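Long-range contact in beta-2-microglobulin (Ctenopharyngodon idella, PDB 5H5Z), which probably serves as the light chain of MHC class I, pairing with the heavy chain that presents peptides to the immune system: residues M1-H13 with T23-I36. The protein carries 1 engineered substitution. Sequence-based numbering, arbitrary orientation.
Sequences MKVSSPKIQVYSH and TLICYVSNFHPPDI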
ATOM      1  N   MET B   1      12.403 -17.105 -11.551  1.00 31.09           N
ATOM      2  CA  MET B   1      11.096 -16.392 -11.513  1.00 31.37           C
ATOM      3  C   MET B   1      10.014 -17.278 -10.894  1.00 34.54           C
ATOM      4  O   MET B   1       9.893 -18.447 -11.247  1.00 32.26           O
ATOM      5  CB  MET B   1      10.695 -15.952 -12.926  1.00 28.55           C
ATOM      6  CG  MET B   1       9.420 -15.128 -13.007  1.00 28.62           C
ATOM      7  SD  MET B   1       7.926 -16.136 -13.093  1.00 32.20           S
ATOM      8  CE  MET B   1       6.674 -14.857 -13.087  1.00 29.00           C
ATOM      9  N   LYS B   2       9.235 -16.706  -9.978  1.00 34.13           N
ATOM     10  CA  LYS B   2       8.103 -17.400  -9.368  1.00 43.50           C
ATOM     11  C   LYS B   2       6.900 -16.459  -9.310  1.00 44.07           C
ATOM     12  O   LYS B   2       7.052 -15.261  -9.049  1.00 42.92           O
ATOM     13  CB  LYS B   2       8.473 -17.890  -7.963  1.00 46.22           C
ATOM     14  CG  LYS B   2       7.436 -18.791  -7.310  1.00 44.91           C
ATOM     15  CD  LYS B   2       7.840 -19.214  -5.904  1.00 57.03           C
ATOM     16  CE  LYS B   2       8.996 -20.204  -5.925  1.00 60.08           C
ATOM     17  NZ  LYS B   2       9.057 -21.013  -4.677  1.00 63.55           N
ATOM     18  N   VAL B   3       5.713 -17.000  -9.571  1.00 33.38           N
ATOM     19  CA  VAL B   3       4.477 -16.233  -9.458  1.00 36.20           C
ATOM     20  C   VAL B   3       4.048 -16.157  -7.994  1.00 36.68           C
ATOM     21  O   VAL B   3       4.129 -17.147  -7.265  1.00 34.16           O
ATOM     22  CB  VAL B   3       3.334 -16.846 -10.304  1.00 37.83           C
ATOM     23  CG1 VAL B   3       2.044 -16.051 -10.137  1.00 39.60           C
ATOM     24  CG2 VAL B   3       3.721 -16.901 -11.773  1.00 38.98           C
ATOM     25  N   SER B   4       3.621 -14.970  -7.570  1.00 31.50           N
ATOM     26  CA  SER B   4       2.934 -14.789  -6.297  1.00 29.50           C
ATOM     27  C   SER B   4       1.508 -14.377  -6.614  1.00 26.44           C
ATOM     28  O   SER B   4       1.279 -13.293  -7.151  1.00 25.97           O
ATOM     29  CB  SER B   4       3.616 -13.716  -5.443  1.00 33.45           C
ATOM     30  OG  SER B   4       4.858 -14.173  -4.940  1.00 30.60           O
ATOM     31  N   SER B   5       0.556 -15.254  -6.306  1.00 26.00           N
ATOM     32  CA  SER B   5      -0.853 -14.994  -6.590  1.00 28.17           C
ATOM     33  C   SER B   5      -1.444 -14.020  -5.578  1.00 27.92           C
ATOM     34  O   SER B   5      -1.118 -14.088  -4.396  1.00 25.15           O
ATOM     35  CB  SER B   5      -1.645 -16.301  -6.618  1.00 28.66           C
ATOM     36  OG  SER B   5      -1.221 -17.098  -7.710  1.00 29.94           O
ATOM     37  N   PRO B   6      -2.316 -13.107  -6.044  1.00 27.69           N
ATOM     38  CA  PRO B   6      -2.807 -12.022  -5.191  1.00 27.39           C
ATOM     39  C   PRO B   6      -3.673 -12.456  -4.012  1.00 27.25           C
ATOM     40  O   PRO B   6      -4.478 -13.397  -4.128  1.00 26.99           O
ATOM     41  CB  PRO B   6      -3.637 -11.165  -6.157  1.00 26.66           C
ATOM     42  CG  PRO B   6      -4.022 -12.091  -7.261  1.00 25.68           C
ATOM     43  CD  PRO B   6      -2.842 -13.002  -7.419  1.00 27.93           C
ATOM     44  N   LYS B   7      -3.481 -11.779  -2.884  1.00 24.51           N
ATOM     45  CA  LYS B   7      -4.473 -11.774  -1.816  1.00 24.40           C
ATOM     46  C   LYS B   7      -5.525 -10.761  -2.250  1.00 23.46           C
ATOM     47  O   LYS B   7      -5.185  -9.675  -2.734  1.00 25.00           O
ATOM     48  CB  LYS B   7      -3.854 -11.368  -0.478  1.00 24.85           C
ATOM     49  CG  LYS B   7      -4.792 -11.533   0.714  1.00 25.82           C
ATOM     50  CD  LYS B   7      -4.315 -10.766   1.938  1.00 35.32           C
ATOM     51  CE  LYS B   7      -3.257 -11.518   2.728  1.00 39.52           C
ATOM     52  NZ  LYS B   7      -2.570 -10.596   3.678  1.00 46.33           N
ATOM     53  N   ILE B   8      -6.793 -11.132  -2.108  1.00 23.32           N
ATOM     54  CA  ILE B   8      -7.909 -10.309  -2.572  1.00 22.62           C
ATOM     55  C   ILE B   8      -8.895 -10.103  -1.438  1.00 22.37           C
ATOM     56  O   ILE B   8      -9.473 -11.065  -0.919  1.00 25.18           O
ATOM     57  CB  ILE B   8      -8.653 -10.965  -3.759  1.00 23.83           C
ATOM     58  CG1 ILE B   8      -7.670 -11.332  -4.876  1.00 21.82           C
ATOM     59  CG2 ILE B   8      -9.753 -10.040  -4.272  1.00 24.99           C
ATOM     60  CD1 ILE B   8      -8.232 -12.287  -5.907  1.00 22.18           C
ATOM     61  N   GLN B   9      -9.085  -8.848  -1.057  1.00 23.75           N
ATOM     62  CA  GLN B   9      -9.961  -8.510   0.053  1.00 22.81           C
ATOM     63  C   GLN B   9     -10.959  -7.458  -0.389  1.00 23.04           C
ATOM     64  O   GLN B   9     -10.580  -6.396  -0.906  1.00 23.11           O
ATOM     65  CB  GLN B   9      -9.150  -8.046   1.265  1.00 20.53           C
ATOM     66  CG  GLN B   9      -8.268  -9.142   1.850  1.00 22.93           C
ATOM     67  CD  GLN B   9      -7.361  -8.650   2.957  1.00 27.10           C
ATOM     68  OE1 GLN B   9      -7.629  -8.869   4.140  1.00 32.03           O
ATOM     69  NE2 GLN B   9      -6.283  -7.985   2.583  1.00 27.60           N
ATOM     70  N   VAL B  10     -12.236  -7.774  -0.180  1.00 24.54           N
ATOM     71  CA  VAL B  10     -13.347  -6.947  -0.646  1.00 24.50           C
ATOM     72  C   VAL B  10     -14.158  -6.496   0.561  1.00 23.06           C
ATOM     73  O   VAL B  10     -14.609  -7.322   1.362  1.00 25.20           O
ATOM     74  CB  VAL B  10     -14.248  -7.712  -1.648  1.00 26.21           C
ATOM     75  CG1 VAL B  10     -15.245  -6.770  -2.315  1.00 26.66           C
ATOM     76  CG2 VAL B  10     -13.401  -8.402  -2.701  1.00 26.13           C
ATOM     77  N   TYR B  11     -14.318  -5.183   0.692  1.00 23.77           N
ATOM     78  CA  TYR B  11     -14.953  -4.582   1.860  1.00 22.72           C
ATOM     79  C   TYR B  11     -15.487  -3.199   1.516  1.00 22.12           C
ATOM     80  O   TYR B  11     -15.223  -2.666   0.437  1.00 26.11           O
ATOM     81  CB  TYR B  11     -13.962  -4.503   3.036  1.00 22.75           C
ATOM     82  CG  TYR B  11     -12.623  -3.872   2.700  1.00 22.33           C
ATOM     83  CD1 TYR B  11     -11.617  -4.610   2.077  1.00 21.97           C
ATOM     84  CD2 TYR B  11     -12.358  -2.537   3.023  1.00 21.74           C
ATOM     85  CE1 TYR B  11     -10.392  -4.036   1.768  1.00 21.32           C
ATOM     86  CE2 TYR B  11     -11.131  -1.952   2.728  1.00 22.69           C
ATOM     87  CZ  TYR B  11     -10.152  -2.708   2.097  1.00 22.01           C
ATOM     88  OH  TYR B  11      -8.932  -2.157   1.790  1.00 24.00           O
ATOM     89  N   SER B  12     -16.243  -2.624   2.437  1.00 21.73           N
ATOM     90  CA  SER B  12     -16.750  -1.268   2.270  1.00 22.28           C
ATOM     91  C   SER B  12     -16.071  -0.323   3.258  1.00 22.23           C
ATOM     92  O   SER B  12     -15.625  -0.750   4.329  1.00 21.96           O
ATOM     93  CB  SER B  12     -18.266  -1.252   2.447  1.00 20.93           C
ATOM     94  OG  SER B  12     -18.619  -1.970   3.616  1.00 23.85           O
ATOM     95  N   HIS B  13     -15.977   0.952   2.883  1.00 23.09           N
ATOM     96  CA  HIS B  13     -15.410   1.988   3.752  1.00 23.78           C
ATOM     97  C   HIS B  13     -16.146   2.033   5.093  1.00 24.07           C
ATOM     98  O   HIS B  13     -15.522   1.938   6.150  1.00 23.75           O
ATOM     99  CB  HIS B  13     -15.453   3.354   3.050  1.00 23.69           C
ATOM    100  CG  HIS B  13     -14.811   4.465   3.826  1.00 25.76           C
ATOM    101  ND1 HIS B  13     -13.757   5.206   3.330  1.00 27.83           N
ATOM    102  CD2 HIS B  13     -15.077   4.968   5.055  1.00 27.48           C
ATOM    103  CE1 HIS B  13     -13.403   6.117   4.222  1.00 28.70           C
ATOM    104  NE2 HIS B  13     -14.190   5.994   5.276  1.00 30.82           N
ATOM    105  N   THR B  23     -18.515   3.257  -0.022  1.00 25.61           N
ATOM    106  CA  THR B  23     -17.470   3.007  -1.004  1.00 24.04           C
ATOM    107  C   THR B  23     -17.105   1.527  -0.974  1.00 22.26           C
ATOM    108  O   THR B  23     -16.779   0.977   0.074  1.00 23.53           O
ATOM    109  CB  THR B  23     -16.225   3.889  -0.759  1.00 24.10           C
ATOM    110  OG1 THR B  23     -16.611   5.269  -0.775  1.00 25.39           O
ATOM    111  CG2 THR B  23     -15.175   3.665  -1.842  1.00 25.90           C
ATOM    112  N   LEU B  24     -17.191   0.891  -2.137  1.00 20.97           N
ATOM    113  CA  LEU B  24     -16.797  -0.493  -2.296  1.00 21.74           C
ATOM    114  C   LEU B  24     -15.313  -0.546  -2.624  1.00 22.08           C
ATOM    115  O   LEU B  24     -14.857   0.111  -3.560  1.00 22.90           O
ATOM    116  CB  LEU B  24     -17.617  -1.136  -3.409  1.00 22.98           C
ATOM    117  CG  LEU B  24     -17.335  -2.598  -3.755  1.00 20.64           C
ATOM    118  CD1 LEU B  24     -17.698  -3.549  -2.618  1.00 23.71           C
ATOM    119  CD2 LEU B  24     -18.077  -2.953  -5.035  1.00 24.53           C
ATOM    120  N   ILE B  25     -14.570  -1.337  -1.858  1.00 21.48           N
ATOM    121  CA  ILE B  25     -13.118  -1.387  -1.970  1.00 21.18           C
ATOM    122  C   ILE B  25     -12.633  -2.811  -2.200  1.00 19.89           C
ATOM    123  O   ILE B  25     -13.053  -3.751  -1.504  1.00 22.82           O
ATOM    124  CB  ILE B  25     -12.437  -0.810  -0.704  1.00 20.50           C
ATOM    125  CG1 ILE B  25     -12.896   0.637  -0.454  1.00 19.46           C
ATOM    126  CG2 ILE B  25     -10.920  -0.918  -0.812  1.00 21.45           C
ATOM    127  CD1 ILE B  25     -12.587   1.166   0.932  1.00 23.32           C
ATOM    128  N   CYS B  26     -11.751  -2.969  -3.186  1.00 20.74           N
ATOM    129  CA  CYS B  26     -11.077  -4.235  -3.403  1.00 20.75           C
ATOM    130  C   CYS B  26      -9.571  -4.018  -3.297  1.00 19.96           C
ATOM    131  O   CYS B  26      -8.973  -3.354  -4.141  1.00 21.68           O
ATOM    132  CB  CYS B  26     -11.476  -4.825  -4.756  1.00 21.69           C
ATOM    133  SG  CYS B  26     -10.748  -6.428  -5.139  1.00 26.07           S
ATOM    134  N   TYR B  27      -8.982  -4.560  -2.233  1.00 19.90           N
ATOM    135  CA  TYR B  27      -7.548  -4.466  -1.982  1.00 18.37           C
ATOM    136  C   TYR B  27      -6.862  -5.733  -2.462  1.00 20.30           C
ATOM    137  O   TYR B  27      -7.126  -6.832  -1.954  1.00 20.38           O
ATOM    138  CB  TYR B  27      -7.281  -4.254  -0.492  1.00 20.62           C
ATOM    139  CG  TYR B  27      -5.823  -4.061  -0.121  1.00 20.51           C
ATOM    140  CD1 TYR B  27      -5.022  -3.122  -0.785  1.00 23.26           C
ATOM    141  CD2 TYR B  27      -5.254  -4.783   0.924  1.00 20.74           C
ATOM    142  CE1 TYR B  27      -3.693  -2.943  -0.432  1.00 22.62           C
ATOM    143  CE2 TYR B  27      -3.932  -4.605   1.291  1.00 21.32           C
ATOM    144  CZ  TYR B  27      -3.156  -3.688   0.609  1.00 22.79           C
ATOM    145  OH  TYR B  27      -1.842  -3.519   0.977  1.00 25.82           O
ATOM    146  N   VAL B  28      -5.991  -5.566  -3.450  1.00 19.28           N
ATOM    147  CA  VAL B  28      -5.311  -6.688  -4.094  1.00 20.00           C
ATOM    148  C   VAL B  28      -3.820  -6.563  -3.790  1.00 20.05           C
ATOM    149  O   VAL B  28      -3.182  -5.592  -4.193  1.00 24.28           O
ATOM    150  CB  VAL B  28      -5.591  -6.700  -5.612  1.00 19.55           C
ATOM    151  CG1 VAL B  28      -4.902  -7.878  -6.289  1.00 19.66           C
ATOM    152  CG2 VAL B  28      -7.093  -6.742  -5.875  1.00 20.44           C
ATOM    153  N   SER B  29      -3.270  -7.530  -3.059  1.00 20.55           N
ATOM    154  CA  SER B  29      -1.922  -7.380  -2.514  1.00 21.77           C
ATOM    155  C   SER B  29      -1.091  -8.647  -2.645  1.00 24.74           C
ATOM    156  O   SER B  29      -1.601  -9.687  -3.054  1.00 24.58           O
ATOM    157  CB  SER B  29      -2.001  -6.966  -1.044  1.00 24.12           C
ATOM    158  OG  SER B  29      -2.629  -7.985  -0.275  1.00 22.24           O
ATOM    159  N   ASN B  30       0.191  -8.544  -2.297  1.00 24.12           N
ATOM    160  CA  ASN B  30       1.090  -9.699  -2.233  1.00 24.20           C
ATOM    161  C   ASN B  30       1.272 -10.426  -3.570  1.00 24.58           C
ATOM    162  O   ASN B  30       1.435 -11.648  -3.595  1.00 27.23           O
ATOM    163  CB  ASN B  30       0.619 -10.694  -1.152  1.00 26.18           C
ATOM    164  CG  ASN B  30       0.673 -10.116   0.253  1.00 28.38           C
ATOM    165  OD1 ASN B  30       1.327  -9.100   0.506  1.00 31.34           O
ATOM    166  ND2 ASN B  30      -0.015 -10.772   1.182  1.00 33.99           N
ATOM    167  N   PHE B  31       1.253  -9.688  -4.678  1.00 24.17           N
ATOM    168  CA  PHE B  31       1.312 -10.335  -5.991  1.00 24.93           C
ATOM    169  C   PHE B  31       2.513  -9.948  -6.852  1.00 25.83           C
ATOM    170  O   PHE B  31       3.022  -8.837  -6.764  1.00 25.16           O
ATOM    171  CB  PHE B  31      -0.008 -10.170  -6.763  1.00 24.50           C
ATOM    172  CG  PHE B  31      -0.280  -8.767  -7.239  1.00 23.33           C
ATOM    173  CD1 PHE B  31       0.162  -8.341  -8.492  1.00 22.91           C
ATOM    174  CD2 PHE B  31      -1.012  -7.881  -6.453  1.00 24.34           C
ATOM    175  CE1 PHE B  31      -0.099  -7.053  -8.939  1.00 22.09           C
ATOM    176  CE2 PHE B  31      -1.276  -6.593  -6.894  1.00 21.43           C
ATOM    177  CZ  PHE B  31      -0.816  -6.176  -8.137  1.00 22.99           C
ATOM    178  N   HIS B  32       2.957 -10.902  -7.669  1.00 27.66           N
ATOM    179  CA  HIS B  32       4.045 -10.715  -8.635  1.00 27.86           C
ATOM    180  C   HIS B  32       3.856 -11.766  -9.727  1.00 29.89           C
ATOM    181  O   HIS B  32       3.537 -12.910  -9.409  1.00 30.48           O
ATOM    182  CB  HIS B  32       5.407 -10.910  -7.965  1.00 34.92           C
ATOM    183  CG  HIS B  32       6.558 -10.947  -8.927  1.00 47.15           C
ATOM    184  ND1 HIS B  32       7.164  -9.805  -9.405  1.00 42.57           N
ATOM    185  CD2 HIS B  32       7.206 -11.987  -9.507  1.00 49.35           C
ATOM    186  CE1 HIS B  32       8.137 -10.138 -10.232  1.00 53.51           C
ATOM    187  NE2 HIS B  32       8.183 -11.456 -10.313  1.00 58.12           N
ATOM    188  N   PRO B  33       4.055 -11.400 -11.017  1.00 28.70           N
ATOM    189  CA  PRO B  33       4.455 -10.090 -11.562  1.00 29.16           C
ATOM    190  C   PRO B  33       3.321  -9.044 -11.539  1.00 26.93           C
ATOM    191  O   PRO B  33       2.187  -9.384 -11.192  1.00 27.61           O
ATOM    192  CB  PRO B  33       4.885 -10.430 -12.993  1.00 30.57           C
ATOM    193  CG  PRO B  33       4.074 -11.622 -13.354  1.00 33.50           C
ATOM    194  CD  PRO B  33       3.923 -12.414 -12.085  1.00 29.91           C
ATOM    195  N   PRO B  34       3.629  -7.782 -11.904  1.00 26.92           N
ATOM    196  CA  PRO B  34       2.700  -6.660 -11.688  1.00 24.56           C
ATOM    197  C   PRO B  34       1.469  -6.591 -12.591  1.00 25.66           C
ATOM    198  O   PRO B  34       0.453  -6.026 -12.175  1.00 31.20           O
ATOM    199  CB  PRO B  34       3.580  -5.425 -11.902  1.00 27.05           C
ATOM    200  CG  PRO B  34       4.684  -5.888 -12.791  1.00 27.97           C
ATOM    201  CD  PRO B  34       4.935  -7.319 -12.413  1.00 29.14           C
ATOM    202  N   ASP B  35       1.551  -7.134 -13.806  1.00 26.89           N
ATOM    203  CA  ASP B  35       0.426  -7.084 -14.739  1.00 29.62           C
ATOM    204  C   ASP B  35      -0.785  -7.802 -14.165  1.00 29.47           C
ATOM    205  O   ASP B  35      -0.704  -8.973 -13.783  1.00 30.05           O
ATOM    206  CB  ASP B  35       0.801  -7.688 -16.092  1.00 41.70           C
ATOM    207  CG  ASP B  35       0.152  -6.963 -17.250  1.00 48.10           C
ATOM    208  OD1 ASP B  35      -1.090  -7.028 -17.379  1.00 58.93           O
ATOM    209  OD2 ASP B  35       0.890  -6.311 -18.019  1.00 57.80           O
ATOM    210  N   ILE B  36      -1.904  -7.087 -14.098  1.00 28.55           N
ATOM    211  CA  ILE B  36      -3.110  -7.597 -13.448  1.00 25.23           C
ATOM    212  C   ILE B  36      -4.356  -6.860 -13.950  1.00 28.65           C
ATOM    213  O   ILE B  36      -4.272  -5.714 -14.407  1.00 29.57           O
ATOM    214  CB  ILE B  36      -2.986  -7.499 -11.903  1.00 24.35           C
ATOM    215  CG1 ILE B  36      -3.985  -8.430 -11.200  1.00 23.93           C
ATOM    216  CG2 ILE B  36      -3.113  -6.052 -11.423  1.00 25.03           C
ATOM    217  CD1 ILE B  36      -3.550  -8.848  -9.809  1.00 23.74           C
TER
HETATM  218  O   HOH W   1       0.737 -14.034  -2.516  1.00 37.50           O
HETATM  219  O   HOH W   2      -1.861  -7.906   2.275  1.00 35.06           O
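An edge hairpin of the immunoglobulin fold pairs strand 7-12 antiparallel with strand 23-29, their axes approaching to 4.7 Å at an angle of 164°. Reciprocal N-H...O bonds join Lys7 with Ser29, Gln9 with Tyr27 and Tyr11 with Ile25; Tyr11 O receives Ile25 N at 2.7 Å. Beyond the G1 bulge that Asn30 and Phe31 form opposite Phe63, Ser4 and His32 make one more such pair. On the core face, Cys26 SG, disulfide-bonded to Cys81, lies 3.8 Å from Ile8 CG2. On the other face, Tyr11 CG sits between backbone N and carbonyl carbon (chi1 51°), laying the ring over Ile25 CB, 4.1 Å from the ring centroid and 21° off the normal, a CH-pi contact. Tyr27 CB reaches the ring's edge, 3.9 Å from Tyr11 CE1, and Tyr11 OH hydrogen-bonds Pro228 O of the MHC class I antigen chain. A leucine here would probably lose the flat ring over Ile25 and leave that carbonyl without its hydroxyl. A water links Lys7 NZ (3.1 Å) and Ser29 OG (2.7 Å); NZ also salt-bridges Glu225 of the antigen chain. Such a sheet, between disulfide core and heavy chain, is typical of beta-2-microglobulin's C1-set sandwich in class I MHC.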